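Local atomic coordinates of KLTH0A00704p (Lachancea thermotolerans, PDB entry 4J2G), a protein that acts in autophagy as an Atg13 family member, the portion here being its HORMA domain, which probably mediates PI 3-kinase recruitment. Residues 21-26 with 252-257; 88-93 with 131-136; 107-112 with 266-271; 116-121 with 223-228. The protein carries 1 engineered substitution. One frame throughout, in Å; residues are numbered along the deposited sequence.

Overall arrangement
Contact 2 lies within the five-stranded antiparallel sheet of the HORMA domain, near the middle of the chain, and contact 1 reaches the same sheet from helix 18-39, which packs against a hairpin tip. The centres of contacts 1 and 2 are about 17 Å apart, and the engineered, poorly ordered selenomethionine M136 lies between them. At the other end contact 3 lies within the small three-stranded sheet and contact 4 lays a loop on it, their centres about 9 Å apart; contact 3 uses strand 105-109 and contact 4 its neighbour 115-120, and they meet where D110 and L108 bond to W116. Centres of contacts 1 and 3 are about 41 Å apart. A sulfate, probably from the crystallisation liquor, sits at contact 2.

Contact 1 (21-26 with 252-257); sequences QLWELI and TKFGSL
L22 and W23 on helix 18-39 face the type I turn T252-G255 that joins two antiparallel strands into a beta hairpin, the CA atoms of W23 and F254 lying 8.6 Å apart with no hydrogen bond between the segments. F254 carries the contact. Its ring lies face-to-face on the six-membered ring of W23, centroids 4.2 Å apart and planes 20° from parallel, with F254 CD1 3.5 Å from W23 CZ2. The other face of the phenyl ring is covered by its own neighbour, K253 CG. L22 comes in at the ring edge, in its plane, with CB 3.3 Å from F254 CE2, while I26 CD1 reaches F254 CD2 at 3.8 Å. The phenyl group takes this place with CG anti to its carbonyl carbon (chi1 -40°), and L22 CD2 continues past it to K253 CD, 3.6 Å away. A serine at F254 would probably leave the W23 ring without its stacking partner and open a gap between L22 and I26. The engineered selenomethionine M136 of strand 126-136 also touches F254. With only carbon-rich surfaces meeting, helix and hairpin tip are joined here by ring stacking and van der Waals contact, without directional polar bonds.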
loop_
_atom_site.group_PDB
_atom_site.type_symbol
_atom_site.label_atom_id
_atom_site.label_comp_id
_atom_site.label_asym_id
_atom_site.label_seq_id
_atom_site.Cartn_x
_atom_site.Cartn_y
_atom_site.Cartn_z
ATOM N N GLN A 21 11.973 -24.896 -7.426
ATOM C CA GLN A 21 12.882 -23.827 -7.026
ATOM C C GLN A 21 12.212 -22.483 -7.347
ATOM O O GLN A 21 12.168 -21.589 -6.516
ATOM C CB GLN A 21 14.258 -23.959 -7.689
ATOM C CG GLN A 21 15.175 -25.018 -7.070
ATOM C CD GLN A 21 15.350 -26.238 -7.962
ATOM O OE1 GLN A 21 15.577 -26.098 -9.162
ATOM N NE2 GLN A 21 15.250 -27.441 -7.380
ATOM N N LEU A 22 11.666 -22.412 -8.559
ATOM C CA LEU A 22 10.966 -21.278 -9.108
ATOM C C LEU A 22 9.824 -20.813 -8.209
ATOM O O LEU A 22 9.818 -19.659 -7.751
ATOM C CB LEU A 22 10.456 -21.627 -10.498
ATOM C CG LEU A 22 11.242 -21.148 -11.727
ATOM C CD1 LEU A 22 12.747 -21.119 -11.523
ATOM C CD2 LEU A 22 10.879 -22.020 -12.906
ATOM N N TRP A 23 8.882 -21.705 -7.918
ATOM C CA TRP A 23 7.888 -21.380 -6.907
ATOM C C TRP A 23 8.434 -20.917 -5.571
ATOM O O TRP A 23 7.853 -20.021 -4.993
ATOM C CB TRP A 23 6.837 -22.448 -6.737
ATOM C CG TRP A 23 5.721 -22.207 -7.645
ATOM C CD1 TRP A 23 5.104 -21.006 -7.893
ATOM C CD2 TRP A 23 5.046 -23.179 -8.429
ATOM N NE1 TRP A 23 4.082 -21.179 -8.792
ATOM C CE2 TRP A 23 4.024 -22.505 -9.139
ATOM C CE3 TRP A 23 5.189 -24.565 -8.590
ATOM C CZ2 TRP A 23 3.146 -23.174 -10.005
ATOM C CZ3 TRP A 23 4.319 -25.234 -9.461
ATOM C CH2 TRP A 23 3.309 -24.534 -10.158
ATOM N N GLU A 24 9.560 -21.455 -5.112
ATOM C CA GLU A 24 10.086 -20.988 -3.826
ATOM C C GLU A 24 10.725 -19.594 -3.893
ATOM O O GLU A 24 10.717 -18.841 -2.908
ATOM C CB GLU A 24 11.084 -21.965 -3.221
ATOM C CG GLU A 24 10.455 -23.108 -2.453
ATOM C CD GLU A 24 11.482 -23.917 -1.669
ATOM O OE1 GLU A 24 11.176 -25.090 -1.345
ATOM O OE2 GLU A 24 12.586 -23.378 -1.373
ATOM N N LEU A 25 11.318 -19.278 -5.037
ATOM C CA LEU A 25 11.819 -17.953 -5.288
ATOM C C LEU A 25 10.585 -16.997 -5.230
ATOM O O LEU A 25 10.540 -16.082 -4.424
ATOM C CB LEU A 25 12.493 -17.928 -6.650
ATOM C CG LEU A 25 13.935 -17.431 -6.799
ATOM C CD1 LEU A 25 14.822 -17.822 -5.617
ATOM C CD2 LEU A 25 14.550 -17.924 -8.116
ATOM N N ILE A 26 9.568 -17.288 -6.034
ATOM C CA ILE A 26 8.369 -16.498 -6.082
ATOM C C ILE A 26 7.744 -16.216 -4.716
ATOM O O ILE A 26 7.603 -15.044 -4.322
ATOM C CB ILE A 26 7.370 -17.051 -7.096
ATOM C CG1 ILE A 26 7.967 -16.943 -8.500
ATOM C CG2 ILE A 26 6.074 -16.224 -7.066
ATOM C CD1 ILE A 26 7.391 -17.916 -9.513
ATOM N N THR A 252 7.496 -14.948 -16.199
ATOM C CA THR A 252 7.797 -16.306 -15.756
ATOM C C THR A 252 6.853 -17.388 -16.349
ATOM O O THR A 252 5.697 -17.110 -16.737
ATOM C CB THR A 252 7.769 -16.388 -14.227
ATOM O OG1 THR A 252 8.841 -17.216 -13.796
ATOM C CG2 THR A 252 6.444 -16.956 -13.720
ATOM N N LYS A 253 7.351 -18.625 -16.399
ATOM C CA LYS A 253 6.592 -19.729 -16.982
ATOM C C LYS A 253 5.224 -19.943 -16.336
ATOM O O LYS A 253 4.252 -20.317 -17.004
ATOM C CB LYS A 253 7.410 -21.014 -16.965
ATOM C CG LYS A 253 7.868 -21.501 -15.601
ATOM C CD LYS A 253 8.807 -22.695 -15.770
ATOM C CE LYS A 253 10.022 -22.334 -16.626
ATOM N NZ LYS A 253 10.543 -23.498 -17.403
ATOM N N PHE A 254 5.148 -19.692 -15.042
ATOM C CA PHE A 254 3.871 -19.757 -14.325
ATOM C C PHE A 254 3.001 -18.520 -14.499
ATOM O O PHE A 254 1.892 -18.482 -13.991
ATOM C CB PHE A 254 4.109 -19.984 -12.848
ATOM C CG PHE A 254 5.203 -20.960 -12.569
ATOM C CD1 PHE A 254 5.020 -22.327 -12.813
ATOM C CD2 PHE A 254 6.420 -20.525 -12.077
ATOM C CE1 PHE A 254 6.028 -23.241 -12.548
ATOM C CE2 PHE A 254 7.429 -21.436 -11.811
ATOM C CZ PHE A 254 7.232 -22.794 -12.043
ATOM N N GLY A 255 3.498 -17.526 -15.228
ATOM C CA GLY A 255 2.761 -16.272 -15.404
ATOM C C GLY A 255 3.616 -15.034 -15.165
ATOM O O GLY A 255 4.866 -15.086 -15.153
ATOM N N SER A 256 2.955 -13.897 -14.995
ATOM C CA SER A 256 3.706 -12.673 -14.768
ATOM C C SER A 256 3.646 -12.212 -13.318
ATOM O O SER A 256 2.576 -12.238 -12.653
ATOM C CB SER A 256 3.234 -11.590 -15.704
ATOM O OG SER A 256 3.640 -11.917 -17.001
ATOM N N LEU A 257 4.796 -11.826 -12.797
ATOM C CA LEU A 257 4.764 -11.226 -11.459
ATOM C C LEU A 257 4.481 -9.717 -11.587
ATOM O O LEU A 257 5.261 -9.001 -12.176
ATOM C CB LEU A 257 6.045 -11.541 -10.714
ATOM C CG LEU A 257 6.078 -11.676 -9.175
ATOM C CD1 LEU A 257 7.542 -11.600 -8.775
ATOM C CD2 LEU A 257 5.309 -10.643 -8.349
#

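Contact 2 (88-93 with 131-136); sequences PLVIET and RWLIQM. Engineered in segment 131-136: M136 (natural residue Leu). With SO4 (sulfate ion), chain C.
E92 OE2 is gripped side-on by R131, accepting from NH2 at 2.9 Å and, less straight, from NE at 3.2 Å. The pair belongs to two neighbouring antiparallel strands, 89-96 and 126-136, in the five-stranded sheet of the HORMA domain. R131 runs alongside E92, pointing the same way, and its bend at CG-CD (chi3 -80°) brings the guanidinium edge to the carboxylate; the two planes stand 42° apart. NE uses the anti lone pair of OE2, whereas NH2 meets that oxygen from above the carboxylate plane. E92 OE1 has a salt bridge to R218, which would be expected to keep the carboxylate ionised. Along the strands L89 and I134, then I91 and W132, form hydrogen-bonded pairs of two backbone bonds each, with the non-hydrogen-bonded pair V90 and L133 between them. The face carrying L89, I91, W132 and I134 is covered by F30 and I37 of helix 18-39. On the other face V90 CG2 packs against L133 CD1, 3.7 Å away. R131 also holds a sulfate, probably from the crystallisation liquor, that takes further bonds from the backbone of L221 and S222. Sulfate O4 receives R131 NH2 at 2.7 Å, and O1 is bonded by NH1.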
loop_
_atom_site.group_PDB
_atom_site.type_symbol
_atom_site.label_atom_id
_atom_site.label_comp_id
_atom_site.label_asym_id
_atom_site.label_seq_id
_atom_site.Cartn_x
_atom_site.Cartn_y
_atom_site.Cartn_z
ATOM N N PRO A 88 -3.500 -13.342 -4.392
ATOM C CA PRO A 88 -3.012 -11.954 -4.517
ATOM C C PRO A 88 -2.872 -11.282 -3.125
ATOM O O PRO A 88 -3.758 -11.438 -2.236
ATOM C CB PRO A 88 -4.110 -11.271 -5.372
ATOM C CG PRO A 88 -5.346 -12.080 -5.055
ATOM C CD PRO A 88 -4.841 -13.507 -4.995
ATOM N N LEU A 89 -1.754 -10.580 -2.963
ATOM C CA LEU A 89 -1.314 -9.942 -1.718
ATOM C C LEU A 89 -1.585 -8.442 -1.759
ATOM O O LEU A 89 -1.030 -7.723 -2.578
ATOM C CB LEU A 89 0.162 -10.246 -1.448
ATOM C CG LEU A 89 1.115 -9.758 -0.290
ATOM C CD1 LEU A 89 0.608 -8.743 0.676
ATOM C CD2 LEU A 89 1.658 -10.937 0.508
ATOM N N VAL A 90 -2.490 -8.014 -0.868
ATOM C CA VAL A 90 -2.933 -6.653 -0.730
ATOM C C VAL A 90 -2.384 -6.020 0.531
ATOM O O VAL A 90 -2.386 -6.625 1.587
ATOM C CB VAL A 90 -4.457 -6.582 -0.848
ATOM C CG1 VAL A 90 -5.049 -5.170 -0.492
ATOM C CG2 VAL A 90 -4.762 -6.928 -2.285
ATOM N N ILE A 91 -1.818 -4.816 0.390
ATOM C CA ILE A 91 -1.315 -4.066 1.554
ATOM C C ILE A 91 -1.974 -2.683 1.637
ATOM O O ILE A 91 -1.943 -1.951 0.683
ATOM C CB ILE A 91 0.191 -3.924 1.539
ATOM C CG1 ILE A 91 0.827 -5.331 1.626
ATOM C CG2 ILE A 91 0.700 -3.131 2.758
ATOM C CD1 ILE A 91 2.326 -5.314 1.455
ATOM N N GLU A 92 -2.579 -2.361 2.770
ATOM C CA GLU A 92 -3.167 -1.024 2.944
ATOM C C GLU A 92 -2.274 -0.224 3.905
ATOM O O GLU A 92 -1.801 -0.759 4.861
ATOM C CB GLU A 92 -4.527 -1.171 3.523
ATOM C CG GLU A 92 -5.540 -1.780 2.533
ATOM C CD GLU A 92 -6.998 -1.658 3.089
ATOM O OE1 GLU A 92 -7.175 -1.623 4.327
ATOM O OE2 GLU A 92 -7.937 -1.568 2.294
ATOM N N THR A 93 -2.007 1.045 3.603
ATOM C CA THR A 93 -1.195 1.909 4.441
ATOM C C THR A 93 -2.169 2.992 4.819
ATOM O O THR A 93 -2.855 3.542 3.961
ATOM C CB THR A 93 -0.017 2.515 3.682
ATOM O OG1 THR A 93 0.931 1.470 3.349
ATOM C CG2 THR A 93 0.746 3.572 4.557
ATOM N N ARG A 131 -2.567 1.703 -1.410
ATOM C CA ARG A 131 -2.961 0.284 -1.449
ATOM C C ARG A 131 -2.136 -0.441 -2.484
ATOM O O ARG A 131 -2.207 -0.105 -3.649
ATOM C CB ARG A 131 -4.439 0.101 -1.722
ATOM C CG ARG A 131 -4.933 -1.348 -1.576
ATOM C CD ARG A 131 -6.451 -1.407 -1.887
ATOM N NE ARG A 131 -7.274 -0.963 -0.750
ATOM C CZ ARG A 131 -8.208 -0.003 -0.793
ATOM N NH1 ARG A 131 -8.475 0.657 -1.906
ATOM N NH2 ARG A 131 -8.909 0.280 0.301
ATOM N N TRP A 132 -1.385 -1.436 -2.029
ATOM C CA TRP A 132 -0.430 -2.192 -2.888
ATOM C C TRP A 132 -1.098 -3.495 -3.232
ATOM O O TRP A 132 -1.896 -4.033 -2.454
ATOM C CB TRP A 132 0.835 -2.532 -2.087
ATOM C CG TRP A 132 1.650 -1.373 -1.668
ATOM C CD1 TRP A 132 1.422 -0.538 -0.558
ATOM C CD2 TRP A 132 2.834 -0.899 -2.287
ATOM N NE1 TRP A 132 2.378 0.428 -0.519
ATOM C CE2 TRP A 132 3.287 0.212 -1.524
ATOM C CE3 TRP A 132 3.571 -1.299 -3.431
ATOM C CZ2 TRP A 132 4.448 0.932 -1.841
ATOM C CZ3 TRP A 132 4.698 -0.598 -3.747
ATOM C CH2 TRP A 132 5.136 0.537 -2.957
ATOM N N LEU A 133 -0.756 -4.024 -4.380
ATOM C CA LEU A 133 -1.271 -5.312 -4.820
ATOM C C LEU A 133 -0.059 -6.013 -5.463
ATOM O O LEU A 133 0.558 -5.447 -6.347
ATOM C CB LEU A 133 -2.236 -5.079 -5.954
ATOM C CG LEU A 133 -2.708 -6.363 -6.656
ATOM C CD1 LEU A 133 -3.444 -7.344 -5.718
ATOM C CD2 LEU A 133 -3.524 -6.108 -7.919
ATOM N N ILE A 134 0.247 -7.215 -5.007
ATOM C CA ILE A 134 1.335 -8.069 -5.544
ATOM C C ILE A 134 0.607 -9.362 -5.876
ATOM O O ILE A 134 -0.278 -9.842 -5.091
ATOM C CB ILE A 134 2.377 -8.337 -4.457
ATOM C CG1 ILE A 134 2.881 -6.984 -3.897
ATOM C CG2 ILE A 134 3.529 -9.206 -4.994
ATOM C CD1 ILE A 134 3.513 -7.113 -2.527
ATOM N N GLN A 135 0.883 -9.851 -7.069
ATOM C CA GLN A 135 0.088 -10.874 -7.743
ATOM C C GLN A 135 0.946 -11.657 -8.734
ATOM O O GLN A 135 1.898 -11.091 -9.315
ATOM C CB GLN A 135 -0.760 -10.108 -8.722
ATOM C CG GLN A 135 -2.212 -10.264 -8.554
ATOM C CD GLN A 135 -2.901 -9.384 -9.558
ATOM O OE1 GLN A 135 -2.252 -8.598 -10.291
ATOM N NE2 GLN A 135 -4.222 -9.484 -9.590
HETATM N N MSE A 136 0.555 -12.900 -8.974
HETATM C CA MSE A 136 1.081 -13.722 -10.054
HETATM C C MSE A 136 -0.041 -13.827 -11.092
HETATM O O MSE A 136 -1.144 -14.206 -10.737
HETATM C CB MSE A 136 1.346 -15.030 -9.323
HETATM C CG MSE A 136 2.200 -16.046 -10.055
HETATM SE SE MSE A 136 3.985 -15.315 -10.465
HETATM C CE MSE A 136 3.818 -16.019 -12.285
HETATM S S SO4 C . -11.442 2.632 -0.721
HETATM O O1 SO4 C . -11.366 1.865 -1.947
HETATM O O2 SO4 C . -11.945 3.931 -1.187
HETATM O O3 SO4 C . -12.342 2.199 0.374
HETATM O O4 SO4 C . -10.095 2.617 -0.117
#

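Contact 3 (107-112 with 266-271); sequences TLKDQD and DCDFHV
L108 sets CD1 squarely over the ring of F269, 3.7 Å from the centroid and 3° off the ring normal, a CH-pi contact between two residues of a non-hydrogen-bonded pair. The leucine reaches it with CG anti to the backbone N (chi1 176°), which carries the branch across to the opposite strand; its second methyl, CD2, lies near D266 CB. V118 and I127 also touch the F269 ring. On the other face of the strands T107 OG1 sits between its own backbone N and carbonyl carbon (chi1 55°), 3.5 Å from H270 CB. The lysine chain of K109 is extended beyond CG and passes the imidazole edge, with CG 3.8 Å from H270 CD2. These strands, 105-109 and 268-271, run antiparallel at one side of the domain's three-stranded sheet, where T107 and H270 exchange two backbone bonds. Past K109 the first strand gives way to an Asx turn, in which D110 OD1 accepts from D112 N and also from N114 N. D266 spans the remaining distance through water: its OD1 accepts from two waters, each 2.7 Å away, one of which also donates to K109 O while the other accepts from Q111 N. The second carboxylate oxygen, D266 OD2, is hydrogen-bonded to Y229.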
loop_
_atom_site.group_PDB
_atom_site.type_symbol
_atom_site.label_atom_id
_atom_site.label_comp_id
_atom_site.label_asym_id
_atom_site.label_seq_id
_atom_site.Cartn_x
_atom_site.Cartn_y
_atom_site.Cartn_z
ATOM N N THR A 107 -6.759 18.252 9.463
ATOM C CA THR A 107 -6.732 18.917 8.187
ATOM C C THR A 107 -5.613 18.301 7.226
ATOM O O THR A 107 -4.738 17.543 7.681
ATOM C CB THR A 107 -6.405 20.400 8.333
ATOM O OG1 THR A 107 -5.182 20.545 9.059
ATOM C CG2 THR A 107 -7.546 21.173 8.992
ATOM N N LEU A 108 -5.744 18.634 5.956
ATOM C CA LEU A 108 -4.873 18.251 4.865
ATOM C C LEU A 108 -4.594 19.512 4.083
ATOM O O LEU A 108 -5.540 20.244 3.735
ATOM C CB LEU A 108 -5.613 17.265 3.938
ATOM C CG LEU A 108 -4.818 16.839 2.649
ATOM C CD1 LEU A 108 -3.445 16.172 3.063
ATOM C CD2 LEU A 108 -5.680 15.856 1.781
ATOM N N LYS A 109 -3.319 19.773 3.815
ATOM C CA LYS A 109 -2.944 20.866 2.963
ATOM C C LYS A 109 -2.670 20.440 1.553
ATOM O O LYS A 109 -2.048 19.394 1.329
ATOM C CB LYS A 109 -1.733 21.575 3.509
ATOM C CG LYS A 109 -1.929 22.322 4.801
ATOM C CD LYS A 109 -0.766 23.263 5.072
ATOM C CE LYS A 109 -1.095 24.173 6.245
ATOM N NZ LYS A 109 -0.119 25.291 6.386
ATOM N N ASP A 110 -3.131 21.231 0.593
ATOM C CA ASP A 110 -3.011 20.856 -0.770
ATOM C C ASP A 110 -1.676 21.295 -1.310
ATOM O O ASP A 110 -0.831 21.761 -0.581
ATOM C CB ASP A 110 -4.172 21.343 -1.650
ATOM C CG ASP A 110 -4.388 22.861 -1.645
ATOM O OD1 ASP A 110 -3.439 23.651 -1.383
ATOM O OD2 ASP A 110 -5.601 23.267 -1.875
ATOM N N GLN A 111 -1.504 21.203 -2.605
ATOM C CA GLN A 111 -0.156 21.476 -3.171
ATOM C C GLN A 111 0.042 22.968 -3.136
ATOM O O GLN A 111 1.132 23.458 -3.261
ATOM C CB GLN A 111 -0.056 20.953 -4.592
ATOM C CG GLN A 111 1.360 20.887 -5.133
ATOM C CD GLN A 111 1.390 21.006 -6.652
ATOM O OE1 GLN A 111 0.616 21.786 -7.245
ATOM N NE2 GLN A 111 2.276 20.227 -7.295
ATOM N N ASP A 112 -1.021 23.727 -2.933
ATOM C CA ASP A 112 -0.798 25.172 -2.846
ATOM C C ASP A 112 -0.544 25.549 -1.398
ATOM O O ASP A 112 -0.368 26.698 -1.086
ATOM C CB ASP A 112 -1.996 25.939 -3.419
ATOM C CG ASP A 112 -2.086 25.824 -4.929
ATOM O OD1 ASP A 112 -1.079 26.135 -5.601
ATOM O OD2 ASP A 112 -3.164 25.423 -5.445
ATOM N N ASP A 266 -1.860 13.661 -2.076
ATOM C CA ASP A 266 -1.537 14.575 -1.012
ATOM C C ASP A 266 -1.561 13.891 0.380
ATOM O O ASP A 266 -2.573 13.291 0.771
ATOM C CB ASP A 266 -2.619 15.650 -1.056
ATOM C CG ASP A 266 -2.697 16.318 -2.381
ATOM O OD1 ASP A 266 -2.018 17.376 -2.487
ATOM O OD2 ASP A 266 -3.437 15.818 -3.289
ATOM N N CYS A 267 -0.495 14.062 1.159
ATOM C CA CYS A 267 -0.420 13.502 2.504
ATOM C C CYS A 267 0.078 14.563 3.492
ATOM O O CYS A 267 0.584 14.247 4.542
ATOM C CB CYS A 267 0.595 12.356 2.523
ATOM S SG CYS A 267 0.105 10.901 1.609
ATOM N N ASP A 268 -0.015 15.837 3.153
ATOM C CA ASP A 268 0.503 16.807 4.108
ATOM C C ASP A 268 -0.613 17.060 5.156
ATOM O O ASP A 268 -1.240 18.060 5.082
ATOM C CB ASP A 268 0.913 18.085 3.362
ATOM C CG ASP A 268 1.580 19.130 4.281
ATOM O OD1 ASP A 268 1.961 18.828 5.414
ATOM O OD2 ASP A 268 1.728 20.274 3.854
ATOM N N PHE A 269 -0.902 16.059 5.996
ATOM C CA PHE A 269 -1.893 16.084 7.101
ATOM C C PHE A 269 -1.406 16.779 8.374
ATOM O O PHE A 269 -0.208 16.761 8.656
ATOM C CB PHE A 269 -2.289 14.654 7.483
ATOM C CG PHE A 269 -3.120 13.967 6.443
ATOM C CD1 PHE A 269 -4.500 14.204 6.343
ATOM C CD2 PHE A 269 -2.530 13.086 5.535
ATOM C CE1 PHE A 269 -5.284 13.565 5.358
ATOM C CE2 PHE A 269 -3.312 12.428 4.554
ATOM C CZ PHE A 269 -4.689 12.679 4.449
ATOM N N HIS A 270 -2.341 17.382 9.124
ATOM C CA HIS A 270 -2.036 18.170 10.309
ATOM C C HIS A 270 -3.102 17.849 11.349
ATOM O O HIS A 270 -4.239 17.458 11.050
ATOM C CB HIS A 270 -1.922 19.681 9.989
ATOM C CG HIS A 270 -0.744 20.007 9.122
ATOM N ND1 HIS A 270 0.556 19.892 9.562
ATOM C CD2 HIS A 270 -0.660 20.323 7.808
ATOM C CE1 HIS A 270 1.391 20.187 8.579
ATOM N NE2 HIS A 270 0.679 20.465 7.505
ATOM N N VAL A 271 -2.703 17.916 12.588
ATOM C CA VAL A 271 -3.650 17.665 13.663
ATOM C C VAL A 271 -3.630 18.892 14.590
ATOM O O VAL A 271 -2.573 19.377 14.988
ATOM C CB VAL A 271 -3.340 16.367 14.401
ATOM C CG1 VAL A 271 -4.529 15.964 15.245
ATOM C CG2 VAL A 271 -3.052 15.242 13.402
HETATM O O HOH W 1 -0.295 18.172 -0.595
HETATM O O HOH W 2 -2.914 19.422 -4.013
#

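Contact 4 (116-121 with 223-228); sequences WNVCKG and KSLIAT
W116 lays one face of its indole over the backbone of I226 and A227. The CH-pi contact is made by I226 CA, 4.0 Å from the centroid of the six-membered ring and 17° off its normal, and A227 N lies over the same face, 3.4 Å from W116 CZ3. Apolar contacts add to it: A227 CB is 3.8 Å from W116 CZ3, T228 CG2 is near CZ2, and I226 CG1 approaches CD1 of the pyrrole part. Further along the strand V118 CG1 touches L225 CD2 at 4.0 Å. The polar edge is fixed elsewhere, with W116 NE1 hydrogen-bonded to D110 OD2. A leucine at W116 would probably leave that oxygen without its N-H partner and uncover the chain at A227 and T228. The segment 223-228 belongs to the loop between strands 201-208 and 242-252, and I226 also touches L108 and D266. Strand 115-120 is the outer neighbour of 105-109, with a classic beta bulge where V118 and C119 both face V106.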
loop_
_atom_site.group_PDB
_atom_site.type_symbol
_atom_site.label_atom_id
_atom_site.label_comp_id
_atom_site.label_asym_id
_atom_site.label_seq_id
_atom_site.Cartn_x
_atom_site.Cartn_y
_atom_site.Cartn_z
ATOM N N TRP A 116 -7.700 21.962 4.246
ATOM C CA TRP A 116 -8.996 21.386 3.974
ATOM C C TRP A 116 -9.301 20.571 5.175
ATOM O O TRP A 116 -8.419 19.885 5.687
ATOM C CB TRP A 116 -9.004 20.480 2.724
ATOM C CG TRP A 116 -8.672 21.260 1.438
ATOM C CD1 TRP A 116 -7.474 21.713 1.096
ATOM C CD2 TRP A 116 -9.584 21.722 0.417
ATOM N NE1 TRP A 116 -7.525 22.398 -0.081
ATOM C CE2 TRP A 116 -8.824 22.447 -0.507
ATOM C CE3 TRP A 116 -10.990 21.692 0.272
ATOM C CZ2 TRP A 116 -9.384 23.075 -1.629
ATOM C CZ3 TRP A 116 -11.551 22.274 -0.842
ATOM C CH2 TRP A 116 -10.749 22.961 -1.788
ATOM N N ASN A 117 -10.545 20.630 5.624
ATOM C CA ASN A 117 -10.942 19.811 6.744
ATOM C C ASN A 117 -11.131 18.399 6.329
ATOM O O ASN A 117 -11.699 18.137 5.262
ATOM C CB ASN A 117 -12.296 20.282 7.300
ATOM C CG ASN A 117 -12.161 21.324 8.378
ATOM O OD1 ASN A 117 -11.075 21.822 8.670
ATOM N ND2 ASN A 117 -13.284 21.660 8.986
ATOM N N VAL A 118 -10.745 17.481 7.225
ATOM C CA VAL A 118 -10.925 16.046 7.006
ATOM C C VAL A 118 -11.895 15.415 8.012
ATOM O O VAL A 118 -12.898 14.842 7.614
ATOM C CB VAL A 118 -9.578 15.275 7.054
ATOM C CG1 VAL A 118 -9.801 13.817 6.687
ATOM C CG2 VAL A 118 -8.564 15.944 6.141
ATOM N N CYS A 119 -11.582 15.459 9.296
ATOM C CA CYS A 119 -12.484 14.874 10.299
ATOM C C CYS A 119 -12.112 15.294 11.702
ATOM O O CYS A 119 -11.035 15.828 11.920
ATOM C CB CYS A 119 -12.512 13.354 10.188
ATOM S SG CYS A 119 -10.868 12.549 10.222
ATOM N N LYS A 120 -13.014 15.038 12.644
ATOM C CA LYS A 120 -12.894 15.522 14.017
ATOM C C LYS A 120 -12.829 14.320 14.950
ATOM O O LYS A 120 -13.479 13.294 14.713
ATOM C CB LYS A 120 -14.093 16.413 14.402
ATOM C CG LYS A 120 -14.819 17.087 13.234
ATOM C CD LYS A 120 -16.329 17.163 13.451
ATOM C CE LYS A 120 -17.073 17.546 12.177
ATOM N NZ LYS A 120 -18.534 17.309 12.321
ATOM N N GLY A 121 -12.052 14.464 16.015
ATOM C CA GLY A 121 -11.881 13.419 17.017
ATOM C C GLY A 121 -11.960 11.971 16.553
ATOM O O GLY A 121 -11.096 11.474 15.836
ATOM N N LYS A 223 -12.487 8.867 -1.134
ATOM C CA LYS A 223 -12.769 10.202 -0.638
ATOM C C LYS A 223 -11.641 11.160 -1.038
ATOM O O LYS A 223 -10.502 11.065 -0.596
ATOM C CB LYS A 223 -12.992 10.190 0.889
ATOM C CG LYS A 223 -14.412 9.823 1.320
ATOM C CD LYS A 223 -15.420 10.987 1.190
ATOM C CE LYS A 223 -16.070 11.086 -0.201
ATOM N NZ LYS A 223 -17.505 11.520 -0.161
ATOM N N SER A 224 -11.953 12.083 -1.909
ATOM C CA SER A 224 -10.994 13.069 -2.275
ATOM C C SER A 224 -11.264 14.011 -1.142
ATOM O O SER A 224 -12.354 13.986 -0.538
ATOM C CB SER A 224 -11.390 13.661 -3.629
ATOM O OG SER A 224 -12.609 14.329 -3.500
ATOM N N LEU A 225 -10.319 14.827 -0.789
ATOM C CA LEU A 225 -10.589 15.589 0.447
ATOM C C LEU A 225 -10.504 17.069 0.106
ATOM O O LEU A 225 -10.976 17.930 0.834
ATOM C CB LEU A 225 -9.515 15.222 1.477
ATOM C CG LEU A 225 -9.730 13.780 1.950
ATOM C CD1 LEU A 225 -8.474 13.271 2.673
ATOM C CD2 LEU A 225 -10.997 13.712 2.836
ATOM N N ILE A 226 -9.871 17.293 -1.036
ATOM C CA ILE A 226 -9.567 18.508 -1.698
ATOM C C ILE A 226 -10.502 18.555 -2.897
ATOM O O ILE A 226 -10.311 17.805 -3.878
ATOM C CB ILE A 226 -8.112 18.384 -2.221
ATOM C CG1 ILE A 226 -7.164 18.223 -1.020
ATOM C CG2 ILE A 226 -7.740 19.533 -3.171
ATOM C CD1 ILE A 226 -5.712 17.832 -1.397
ATOM N N ALA A 227 -11.478 19.471 -2.830
ATOM C CA ALA A 227 -12.564 19.588 -3.813
ATOM C C ALA A 227 -12.117 20.245 -5.109
ATOM O O ALA A 227 -12.862 20.249 -6.078
ATOM C CB ALA A 227 -13.793 20.316 -3.218
ATOM N N THR A 228 -10.906 20.785 -5.170
ATOM C CA THR A 228 -10.406 21.260 -6.484
ATOM C C THR A 228 -10.093 20.157 -7.509
ATOM O O THR A 228 -9.866 20.446 -8.666
ATOM C CB THR A 228 -9.143 22.123 -6.392
ATOM O OG1 THR A 228 -8.137 21.392 -5.710
ATOM C CG2 THR A 228 -9.394 23.388 -5.644
#